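Long-range contacts in Tlr1789 protein (Thermosynechococcus elongatus, PDB 2X8X), which probably helps insert proteins into the outer membrane as an Omp85-family protein, this chain being its N-terminal region of POTRA domains: residues A[3-12]-A[24-35]; A[74-82]-A[99-109]. All blocks are in the same frame, centred on the assembly; numbering follows the deposited sequence.

Interaction 1 (A[3-12]-A[24-35]); sequences PKVLIAEVVV and YQVISTRPGSTT
Ile7 CG1 stands anti to the carbonyl carbon (chi1 -54°), and Thr35, with OG1 anti to the backbone N (chi1 -173°), is left with CG2 between its backbone N and carbonyl carbon. The two side chains meet through Ile7 CD1 and Thr35 CG2 at 3.5 Å, tighter than a usual carbon contact. The pair sits at the sheet edge of the first POTRA domain, where strand 34-35 runs antiparallel to the start of strand 5-13. Val5 and Thr35 form a hydrogen-bonded pair, Val5 N giving to Thr35 O at 2.8 Å and Thr35 N returning to Val5 O at 2.9 Å. Two residues further along the 3-12 segment and two back from Thr35, Ile7 N donates to Ser33 O at 3.0 Å, nearly in line with the C=O bond. Gly32 N then donates to Ile7 O (2.8 Å) from within the type II turn of Arg30 to Ser33, which is closed by Ser33 N and OG both bonding to Arg30 O.

Beyond the corner of the chain at Ala8, contact passes to side chains. Val10 forks: CG1 reaches tip to tip toward Ile27 CD1 (3.9 Å), whereas CG2 lies against the backbone around Thr29 to Pro31 and the Pro31 ring. Asp43 of helix 37-48 fixes this loop by accepting from Thr29 OG1 and Ser28 N, but the buried Thr29 O, packed against Val10 CG2, has no hydrogen-bond partner in the model.

At the far end, Arg30 grips Tyr24 O with NH1 and NH2 together, end-on and in the guanidinium plane, near the close of helix 17-26. Val12 slides past Tyr24 and lays CG2 over one ring face, 4.1 Å from the ring centroid, a CH-pi contact. The phenol end lies near Val10 O, and a water that accepts from Val12 N stands 2.7 Å from Tyr24 OH.

Interaction 2 (A[74-82]-A[99-109]); sequences RPYPVLRAV and FAPQIGRTLNL
Tyr76 leans on Leu107 and Leu109 along its whole length. Its CB starts beside Leu107, 4.0 Å from Leu107 CB, and with CG beside the backbone N (chi1 -65°) the ring sets off along the 99-109 segment. CD2 comes next, with Leu107 O at the ring edge, near its plane, 3.6 Å away; that buried oxygen has no hydrogen-bond partner in the model. Further out, CE2 and CZ lie against Leu109 CG, and Leu109 CD2 sits over one face as the two side chains cross at about a right angle. At the tip, Tyr76 OH rests 3.4 Å from Leu109 CD1.

From here the two backbones, running in opposite directions at the start of the second POTRA domain, are tied by three bonds around a single bridge between Val78 and Thr106. Leu107 N donates to Pro77 O at 2.9 Å, and Leu79 N to Arg105 O, also at 2.9 Å although the donor stands 43° out of the carbonyl plane. Leu79 O then takes Gly104 N at 2.7 Å, holding the type II turn of Gln102 to Arg105 against the 74-82 segment. Val78 CG1 packs on Gly104, and Leu79 CD2 on Gln102 CB. A water joins Tyr76 O to Thr106 OG1.

Val82 sets CG1 over the Phe99 ring, 4.1 Å from the centroid. Leu79 and Leu107 both touch Val145 of strand 144-150, while Leu107 and Phe99 meet Leu112 of helix 109-125. The contact thus lies where the chain passing from strand 66-75 to strand 81-85 meets the loop between helices 92-99 and 109-125, with Tyr76 also touching Ala54 of strand 53-63.

The contacts follow one another along the chain: interaction 1 closes before interaction 2 opens. Interaction 1 belongs to the first POTRA unit of this chain and interaction 2 to the start of the second, with centres 30 Å apart and nearest atoms about 8 Å apart, so they do not touch. One sheet nevertheless reaches both. Strand 5-13 of interaction 1 pairs in parallel with strand 66-75, whose end enters interaction 2 before the chain passes into strand 81-85 of the next sheet. Interaction 1 therefore adds strand 34-35 as the edge strand beside 5-13 and packs the end of helix 17-26 on the same strand, and interaction 2 covers the passage between domains, consistent with successive POTRA units strung along the N-terminal region.

Interaction 1 (A[3-12]-A[24-35])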
loop_
_atom_site.group_PDB
_atom_site.type_symbol
_atom_site.label_atom_id
_atom_site.label_comp_id
_atom_site.label_asym_id
_atom_site.label_seq_id
_atom_site.Cartn_x
_atom_site.Cartn_y
_atom_site.Cartn_z
ATOM N N PRO A 3 -36.738 -17.383 -11.469
ATOM C CA PRO A 3 -37.601 -18.145 -10.578
ATOM C C PRO A 3 -36.989 -18.288 -9.175
ATOM O O PRO A 3 -35.832 -17.905 -8.957
ATOM C CB PRO A 3 -37.606 -19.521 -11.241
ATOM C CG PRO A 3 -36.185 -19.673 -11.730
ATOM C CD PRO A 3 -35.854 -18.287 -12.242
ATOM N N LYS A 4 -37.759 -18.903 -8.276
ATOM C CA LYS A 4 -37.487 -19.019 -6.845
ATOM C C LYS A 4 -37.376 -20.509 -6.480
ATOM O O LYS A 4 -38.130 -21.296 -7.004
ATOM C CB LYS A 4 -38.681 -18.412 -6.086
ATOM C CG LYS A 4 -38.763 -16.855 -5.994
ATOM C CD LYS A 4 -40.144 -16.382 -5.432
ATOM C CE LYS A 4 -40.078 -15.030 -4.640
ATOM N NZ LYS A 4 -41.292 -14.722 -3.745
ATOM N N VAL A 5 -36.473 -20.909 -5.583
ATOM C CA VAL A 5 -36.348 -22.323 -5.143
ATOM C C VAL A 5 -36.331 -22.430 -3.622
ATOM O O VAL A 5 -35.693 -21.622 -2.953
ATOM C CB VAL A 5 -35.004 -22.991 -5.617
ATOM C CG1 VAL A 5 -34.994 -24.477 -5.257
ATOM C CG2 VAL A 5 -34.759 -22.785 -7.119
ATOM N N LEU A 6 -37.001 -23.432 -3.074
ATOM C CA LEU A 6 -36.943 -23.711 -1.622
ATOM C C LEU A 6 -35.742 -24.578 -1.182
ATOM O O LEU A 6 -35.524 -25.659 -1.738
ATOM C CB LEU A 6 -38.268 -24.321 -1.135
ATOM C CG LEU A 6 -38.403 -24.788 0.329
ATOM C CD1 LEU A 6 -38.483 -23.595 1.282
ATOM C CD2 LEU A 6 -39.617 -25.698 0.537
ATOM N N ILE A 7 -35.023 -24.148 -0.146
ATOM C CA ILE A 7 -33.761 -24.753 0.287
ATOM C C ILE A 7 -33.997 -25.679 1.465
ATOM O O ILE A 7 -34.681 -25.292 2.405
ATOM C CB ILE A 7 -32.714 -23.629 0.720
ATOM C CG1 ILE A 7 -32.523 -22.584 -0.384
ATOM C CG2 ILE A 7 -31.339 -24.231 1.174
ATOM C CD1 ILE A 7 -32.351 -23.167 -1.808
ATOM N N ALA A 8 -33.447 -26.904 1.411
ATOM C CA ALA A 8 -33.518 -27.870 2.539
ATOM C C ALA A 8 -32.324 -27.865 3.504
ATOM O O ALA A 8 -32.499 -28.106 4.715
ATOM C CB ALA A 8 -33.744 -29.281 2.031
ATOM N N GLU A 9 -31.101 -27.651 2.983
ATOM C CA GLU A 9 -29.906 -27.560 3.849
ATOM C C GLU A 9 -28.897 -26.624 3.235
ATOM O O GLU A 9 -28.852 -26.401 2.014
ATOM C CB GLU A 9 -29.263 -28.934 4.232
ATOM C CG GLU A 9 -28.551 -29.701 3.109
ATOM C CD GLU A 9 -28.209 -31.211 3.451
ATOM O OE1 GLU A 9 -27.203 -31.434 4.172
ATOM O OE2 GLU A 9 -28.924 -32.170 2.994
ATOM N N VAL A 10 -28.101 -26.078 4.134
ATOM C CA VAL A 10 -27.035 -25.181 3.747
ATOM C C VAL A 10 -25.804 -25.803 4.378
ATOM O O VAL A 10 -25.805 -26.134 5.568
ATOM C CB VAL A 10 -27.321 -23.717 4.233
ATOM C CG1 VAL A 10 -26.158 -22.754 3.837
ATOM C CG2 VAL A 10 -28.600 -23.211 3.615
ATOM N N VAL A 11 -24.778 -26.051 3.562
ATOM C CA VAL A 11 -23.496 -26.456 4.132
ATOM C C VAL A 11 -22.377 -25.482 3.717
ATOM O O VAL A 11 -22.390 -24.891 2.630
ATOM C CB VAL A 11 -23.167 -27.964 3.820
ATOM C CG1 VAL A 11 -23.412 -28.261 2.318
ATOM C CG2 VAL A 11 -21.725 -28.365 4.292
ATOM N N VAL A 12 -21.433 -25.285 4.620
ATOM C CA VAL A 12 -20.218 -24.526 4.285
ATOM C C VAL A 12 -19.035 -25.499 4.200
ATOM O O VAL A 12 -18.789 -26.231 5.162
ATOM C CB VAL A 12 -19.978 -23.441 5.359
ATOM C CG1 VAL A 12 -18.574 -22.810 5.225
ATOM C CG2 VAL A 12 -21.068 -22.382 5.289
ATOM N N TYR A 24 -21.871 -18.555 8.084
ATOM C CA TYR A 24 -23.306 -18.671 8.379
ATOM C C TYR A 24 -23.920 -17.358 8.800
ATOM O O TYR A 24 -25.053 -17.096 8.479
ATOM C CB TYR A 24 -23.575 -19.688 9.470
ATOM C CG TYR A 24 -23.585 -21.094 8.951
ATOM C CD1 TYR A 24 -24.544 -21.502 8.007
ATOM C CD2 TYR A 24 -22.650 -22.026 9.396
ATOM C CE1 TYR A 24 -24.540 -22.809 7.513
ATOM C CE2 TYR A 24 -22.659 -23.340 8.929
ATOM C CZ TYR A 24 -23.595 -23.707 7.984
ATOM O OH TYR A 24 -23.581 -24.988 7.497
ATOM N N GLN A 25 -23.179 -16.555 9.552
ATOM C CA GLN A 25 -23.608 -15.264 10.080
ATOM C C GLN A 25 -23.879 -14.295 8.918
ATOM O O GLN A 25 -24.791 -13.536 8.983
ATOM C CB GLN A 25 -22.453 -14.778 10.959
ATOM C CG GLN A 25 -22.561 -13.533 11.850
ATOM C CD GLN A 25 -21.489 -13.551 13.016
ATOM O OE1 GLN A 25 -20.340 -13.988 12.824
ATOM N NE2 GLN A 25 -21.879 -13.069 14.216
ATOM N N VAL A 26 -23.092 -14.333 7.836
ATOM C CA VAL A 26 -23.157 -13.266 6.821
ATOM C C VAL A 26 -24.094 -13.589 5.642
ATOM O O VAL A 26 -24.507 -12.715 4.923
ATOM C CB VAL A 26 -21.738 -12.855 6.289
ATOM C CG1 VAL A 26 -20.780 -12.520 7.429
ATOM C CG2 VAL A 26 -21.138 -13.944 5.516
ATOM N N ILE A 27 -24.428 -14.839 5.439
ATOM C CA ILE A 27 -25.317 -15.195 4.313
ATOM C C ILE A 27 -26.776 -15.062 4.753
ATOM O O ILE A 27 -27.067 -15.058 5.959
ATOM C CB ILE A 27 -25.065 -16.635 3.784
ATOM C CG1 ILE A 27 -25.509 -17.657 4.842
ATOM C CG2 ILE A 27 -23.567 -16.748 3.246
ATOM C CD1 ILE A 27 -25.067 -19.127 4.648
ATOM N N SER A 28 -27.690 -14.927 3.803
ATOM C CA SER A 28 -29.073 -14.872 4.202
ATOM C C SER A 28 -29.764 -16.196 3.917
ATOM O O SER A 28 -30.847 -16.421 4.415
ATOM C CB SER A 28 -29.797 -13.696 3.526
ATOM O OG SER A 28 -29.687 -13.844 2.100
ATOM N N THR A 29 -29.159 -17.051 3.090
ATOM C CA THR A 29 -29.789 -18.318 2.717
ATOM C C THR A 29 -29.699 -19.308 3.888
ATOM O O THR A 29 -28.600 -19.597 4.423
ATOM C CB THR A 29 -29.218 -18.905 1.383
ATOM O OG1 THR A 29 -29.264 -17.897 0.341
ATOM C CG2 THR A 29 -30.062 -20.102 0.956
ATOM N N ARG A 30 -30.879 -19.771 4.298
ATOM C CA ARG A 30 -31.104 -20.722 5.388
ATOM C C ARG A 30 -31.904 -21.933 4.872
ATOM O O ARG A 30 -32.573 -21.839 3.852
ATOM C CB ARG A 30 -31.941 -20.087 6.538
ATOM C CG ARG A 30 -31.481 -18.693 7.095
ATOM C CD ARG A 30 -30.217 -18.805 7.959
ATOM N NE ARG A 30 -29.569 -17.501 8.194
ATOM C CZ ARG A 30 -28.243 -17.295 8.265
ATOM N NH1 ARG A 30 -27.375 -18.319 8.099
ATOM N NH2 ARG A 30 -27.779 -16.045 8.488
ATOM N N PRO A 31 -31.831 -23.066 5.604
ATOM C CA PRO A 31 -32.779 -24.174 5.393
ATOM C C PRO A 31 -34.168 -23.626 5.676
ATOM O O PRO A 31 -34.371 -22.959 6.702
ATOM C CB PRO A 31 -32.388 -25.208 6.475
ATOM C CG PRO A 31 -30.987 -24.766 6.966
ATOM C CD PRO A 31 -30.987 -23.286 6.805
ATOM N N GLY A 32 -35.087 -23.857 4.746
ATOM C CA GLY A 32 -36.472 -23.405 4.889
ATOM C C GLY A 32 -36.777 -22.108 4.160
ATOM O O GLY A 32 -37.948 -21.685 4.112
ATOM N N SER A 33 -35.734 -21.486 3.587
ATOM C CA SER A 33 -35.877 -20.195 2.927
ATOM C C SER A 33 -35.979 -20.404 1.419
ATOM O O SER A 33 -35.498 -21.418 0.896
ATOM C CB SER A 33 -34.755 -19.215 3.343
ATOM O OG SER A 33 -33.638 -19.306 2.480
ATOM N N THR A 34 -36.671 -19.485 0.744
ATOM C CA THR A 34 -36.790 -19.454 -0.716
ATOM C C THR A 34 -35.752 -18.485 -1.290
ATOM O O THR A 34 -35.699 -17.337 -0.879
ATOM C CB THR A 34 -38.209 -18.941 -1.093
ATOM O OG1 THR A 34 -39.235 -19.830 -0.569
ATOM C CG2 THR A 34 -38.392 -18.773 -2.605
ATOM N N THR A 35 -34.939 -18.928 -2.236
ATOM C CA THR A 35 -33.925 -18.067 -2.826
ATOM C C THR A 35 -33.994 -17.989 -4.385
ATOM O O THR A 35 -34.656 -18.824 -5.045
ATOM C CB THR A 35 -32.509 -18.466 -2.312
ATOM O OG1 THR A 35 -31.538 -17.523 -2.772
ATOM C CG2 THR A 35 -32.064 -19.862 -2.825
HETATM O O HOH W 1 -21.525 -26.696 7.434
#

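Interaction 2 (A[74-82]-A[99-109])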
loop_
_atom_site.group_PDB
_atom_site.type_symbol
_atom_site.label_atom_id
_atom_site.label_comp_id
_atom_site.label_asym_id
_atom_site.label_seq_id
_atom_site.Cartn_x
_atom_site.Cartn_y
_atom_site.Cartn_z
ATOM N N ARG A 74 -12.445 -20.921 0.027
ATOM C CA ARG A 74 -10.999 -21.202 -0.005
ATOM C C ARG A 74 -10.397 -19.980 0.721
ATOM O O ARG A 74 -10.367 -18.884 0.161
ATOM C CB ARG A 74 -10.486 -21.291 -1.467
ATOM C CG ARG A 74 -9.032 -21.697 -1.562
ATOM C CD ARG A 74 -8.592 -21.852 -3.061
ATOM N NE ARG A 74 -7.453 -20.989 -3.015
ATOM C CZ ARG A 74 -7.187 -19.928 -3.759
ATOM N NH1 ARG A 74 -7.879 -19.604 -4.847
ATOM N NH2 ARG A 74 -6.126 -19.249 -3.407
ATOM N N PRO A 75 -10.139 -20.125 2.009
ATOM C CA PRO A 75 -9.616 -19.077 2.820
ATOM C C PRO A 75 -8.188 -18.717 2.367
ATOM O O PRO A 75 -7.463 -19.572 1.750
ATOM C CB PRO A 75 -9.497 -19.718 4.184
ATOM C CG PRO A 75 -10.472 -20.995 4.094
ATOM C CD PRO A 75 -10.407 -21.382 2.731
ATOM N N TYR A 76 -7.766 -17.503 2.706
ATOM C CA TYR A 76 -6.351 -17.183 2.571
ATOM C C TYR A 76 -5.658 -18.071 3.627
ATOM O O TYR A 76 -6.326 -18.514 4.531
ATOM C CB TYR A 76 -6.055 -15.696 2.844
ATOM C CG TYR A 76 -6.686 -14.766 1.816
ATOM C CD1 TYR A 76 -6.238 -14.751 0.481
ATOM C CD2 TYR A 76 -7.697 -13.890 2.169
ATOM C CE1 TYR A 76 -6.831 -13.928 -0.498
ATOM C CE2 TYR A 76 -8.266 -13.074 1.225
ATOM C CZ TYR A 76 -7.830 -13.106 -0.123
ATOM O OH TYR A 76 -8.435 -12.253 -1.067
ATOM N N PRO A 77 -4.336 -18.331 3.487
ATOM C CA PRO A 77 -3.554 -19.154 4.416
ATOM C C PRO A 77 -3.470 -18.463 5.766
ATOM O O PRO A 77 -3.697 -17.236 5.862
ATOM C CB PRO A 77 -2.124 -19.111 3.827
ATOM C CG PRO A 77 -2.231 -18.524 2.448
ATOM C CD PRO A 77 -3.533 -17.790 2.354
ATOM N N VAL A 78 -3.114 -19.213 6.807
ATOM C CA VAL A 78 -2.762 -18.610 8.088
ATOM C C VAL A 78 -1.508 -17.747 7.849
ATOM O O VAL A 78 -0.566 -18.179 7.184
ATOM C CB VAL A 78 -2.520 -19.653 9.193
ATOM C CG1 VAL A 78 -1.933 -19.001 10.452
ATOM C CG2 VAL A 78 -3.876 -20.305 9.594
ATOM N N LEU A 79 -1.535 -16.524 8.342
ATOM C CA LEU A 79 -0.411 -15.627 8.125
ATOM C C LEU A 79 0.804 -15.990 8.984
ATOM O O LEU A 79 0.707 -16.029 10.238
ATOM C CB LEU A 79 -0.872 -14.167 8.438
ATOM C CG LEU A 79 0.241 -13.121 8.256
ATOM C CD1 LEU A 79 0.672 -13.038 6.743
ATOM C CD2 LEU A 79 -0.206 -11.757 8.739
ATOM N N ARG A 80 1.956 -16.227 8.343
ATOM C CA ARG A 80 3.176 -16.587 9.090
ATOM C C ARG A 80 4.253 -15.493 9.135
ATOM O O ARG A 80 5.101 -15.483 10.042
ATOM C CB ARG A 80 3.846 -17.814 8.465
ATOM C CG ARG A 80 2.941 -19.023 8.405
ATOM C CD ARG A 80 2.507 -19.483 9.785
ATOM N NE ARG A 80 1.597 -20.630 9.625
ATOM C CZ ARG A 80 0.999 -21.226 10.638
ATOM N NH1 ARG A 80 1.181 -20.760 11.882
ATOM N NH2 ARG A 80 0.189 -22.237 10.391
ATOM N N ALA A 81 4.248 -14.600 8.154
ATOM C CA ALA A 81 5.281 -13.554 8.098
ATOM C C ALA A 81 4.911 -12.532 7.070
ATOM O O ALA A 81 4.171 -12.829 6.060
ATOM C CB ALA A 81 6.714 -14.185 7.686
ATOM N N VAL A 82 5.411 -11.294 7.294
ATOM C CA VAL A 82 5.237 -10.262 6.250
ATOM C C VAL A 82 6.649 -9.731 6.055
ATOM O O VAL A 82 7.298 -9.428 7.036
ATOM C CB VAL A 82 4.325 -9.116 6.687
ATOM C CG1 VAL A 82 4.158 -8.056 5.529
ATOM C CG2 VAL A 82 2.932 -9.681 7.136
ATOM N N PHE A 99 2.754 -5.912 11.934
ATOM C CA PHE A 99 1.956 -7.031 11.565
ATOM C C PHE A 99 1.899 -8.134 12.641
ATOM O O PHE A 99 1.049 -8.996 12.507
ATOM C CB PHE A 99 2.334 -7.595 10.148
ATOM C CG PHE A 99 2.020 -6.653 9.012
ATOM C CD1 PHE A 99 3.003 -5.791 8.526
ATOM C CD2 PHE A 99 0.759 -6.592 8.423
ATOM C CE1 PHE A 99 2.728 -4.891 7.483
ATOM C CE2 PHE A 99 0.514 -5.727 7.383
ATOM C CZ PHE A 99 1.500 -4.864 6.904
ATOM N N ALA A 100 2.727 -8.089 13.702
ATOM C CA ALA A 100 2.657 -9.098 14.825
ATOM C C ALA A 100 1.242 -9.519 15.265
ATOM O O ALA A 100 1.028 -10.735 15.474
ATOM C CB ALA A 100 3.538 -8.670 16.090
ATOM N N PRO A 101 0.263 -8.554 15.397
ATOM C CA PRO A 101 -1.040 -9.023 15.914
ATOM C C PRO A 101 -1.798 -9.997 14.981
ATOM O O PRO A 101 -2.720 -10.724 15.422
ATOM C CB PRO A 101 -1.842 -7.734 16.095
ATOM C CG PRO A 101 -0.723 -6.621 16.450
ATOM C CD PRO A 101 0.379 -7.064 15.424
ATOM N N GLN A 102 -1.407 -10.002 13.712
ATOM C CA GLN A 102 -2.074 -10.801 12.675
ATOM C C GLN A 102 -1.458 -12.192 12.449
ATOM O O GLN A 102 -2.065 -13.053 11.748
ATOM C CB GLN A 102 -2.055 -10.035 11.332
ATOM C CG GLN A 102 -2.857 -8.751 11.399
ATOM C CD GLN A 102 -2.790 -7.939 10.100
ATOM O OE1 GLN A 102 -2.479 -6.733 10.138
ATOM N NE2 GLN A 102 -3.053 -8.567 8.977
ATOM N N ILE A 103 -0.252 -12.390 12.983
ATOM C CA ILE A 103 0.531 -13.596 12.635
ATOM C C ILE A 103 -0.107 -14.767 13.397
ATOM O O ILE A 103 -0.514 -14.563 14.526
ATOM C CB ILE A 103 2.028 -13.373 12.954
ATOM C CG1 ILE A 103 2.658 -12.540 11.801
ATOM C CG2 ILE A 103 2.783 -14.743 12.988
ATOM C CD1 ILE A 103 3.699 -11.622 12.230
ATOM N N GLY A 104 -0.338 -15.934 12.762
ATOM C CA GLY A 104 -0.917 -17.087 13.425
ATOM C C GLY A 104 -2.405 -17.257 13.239
ATOM O O GLY A 104 -2.971 -18.247 13.759
ATOM N N ARG A 105 -3.076 -16.367 12.476
ATOM C CA ARG A 105 -4.480 -16.639 12.132
ATOM C C ARG A 105 -4.643 -16.398 10.689
ATOM O O ARG A 105 -3.775 -15.801 10.061
ATOM C CB ARG A 105 -5.457 -15.702 12.852
ATOM C CG ARG A 105 -4.913 -14.930 13.994
ATOM C CD ARG A 105 -6.130 -14.205 14.615
ATOM N NE ARG A 105 -6.411 -12.968 13.893
ATOM C CZ ARG A 105 -5.853 -11.813 14.222
ATOM N NH1 ARG A 105 -5.059 -11.808 15.291
ATOM N NH2 ARG A 105 -6.120 -10.686 13.539
ATOM N N THR A 106 -5.759 -16.839 10.145
ATOM C CA THR A 106 -6.015 -16.726 8.743
ATOM C C THR A 106 -5.776 -15.254 8.350
ATOM O O THR A 106 -6.218 -14.329 9.063
ATOM C CB THR A 106 -7.522 -16.974 8.503
ATOM O OG1 THR A 106 -7.788 -18.316 8.867
ATOM C CG2 THR A 106 -7.908 -16.757 6.990
ATOM N N LEU A 107 -5.120 -15.050 7.220
ATOM C CA LEU A 107 -4.868 -13.677 6.760
ATOM C C LEU A 107 -6.214 -13.075 6.327
ATOM O O LEU A 107 -7.042 -13.748 5.675
ATOM C CB LEU A 107 -3.922 -13.763 5.561
ATOM C CG LEU A 107 -3.862 -12.510 4.660
ATOM C CD1 LEU A 107 -3.107 -11.365 5.331
ATOM C CD2 LEU A 107 -3.173 -12.994 3.445
ATOM N N ASN A 108 -6.419 -11.809 6.683
ATOM C CA ASN A 108 -7.563 -11.052 6.288
ATOM C C ASN A 108 -7.064 -9.841 5.481
ATOM O O ASN A 108 -6.230 -9.061 5.958
ATOM C CB ASN A 108 -8.417 -10.625 7.506
ATOM C CG ASN A 108 -9.664 -9.925 7.080
ATOM O OD1 ASN A 108 -9.604 -8.778 6.584
ATOM N ND2 ASN A 108 -10.834 -10.589 7.239
ATOM N N LEU A 109 -7.508 -9.707 4.239
ATOM C CA LEU A 109 -6.996 -8.612 3.414
ATOM C C LEU A 109 -7.430 -7.238 3.865
ATOM O O LEU A 109 -6.735 -6.284 3.605
ATOM C CB LEU A 109 -7.341 -8.798 1.958
ATOM C CG LEU A 109 -6.541 -9.826 1.137
ATOM C CD1 LEU A 109 -6.674 -9.482 -0.334
ATOM C CD2 LEU A 109 -5.079 -10.000 1.418
HETATM O O HOH W 2 -6.830 -20.154 6.686
#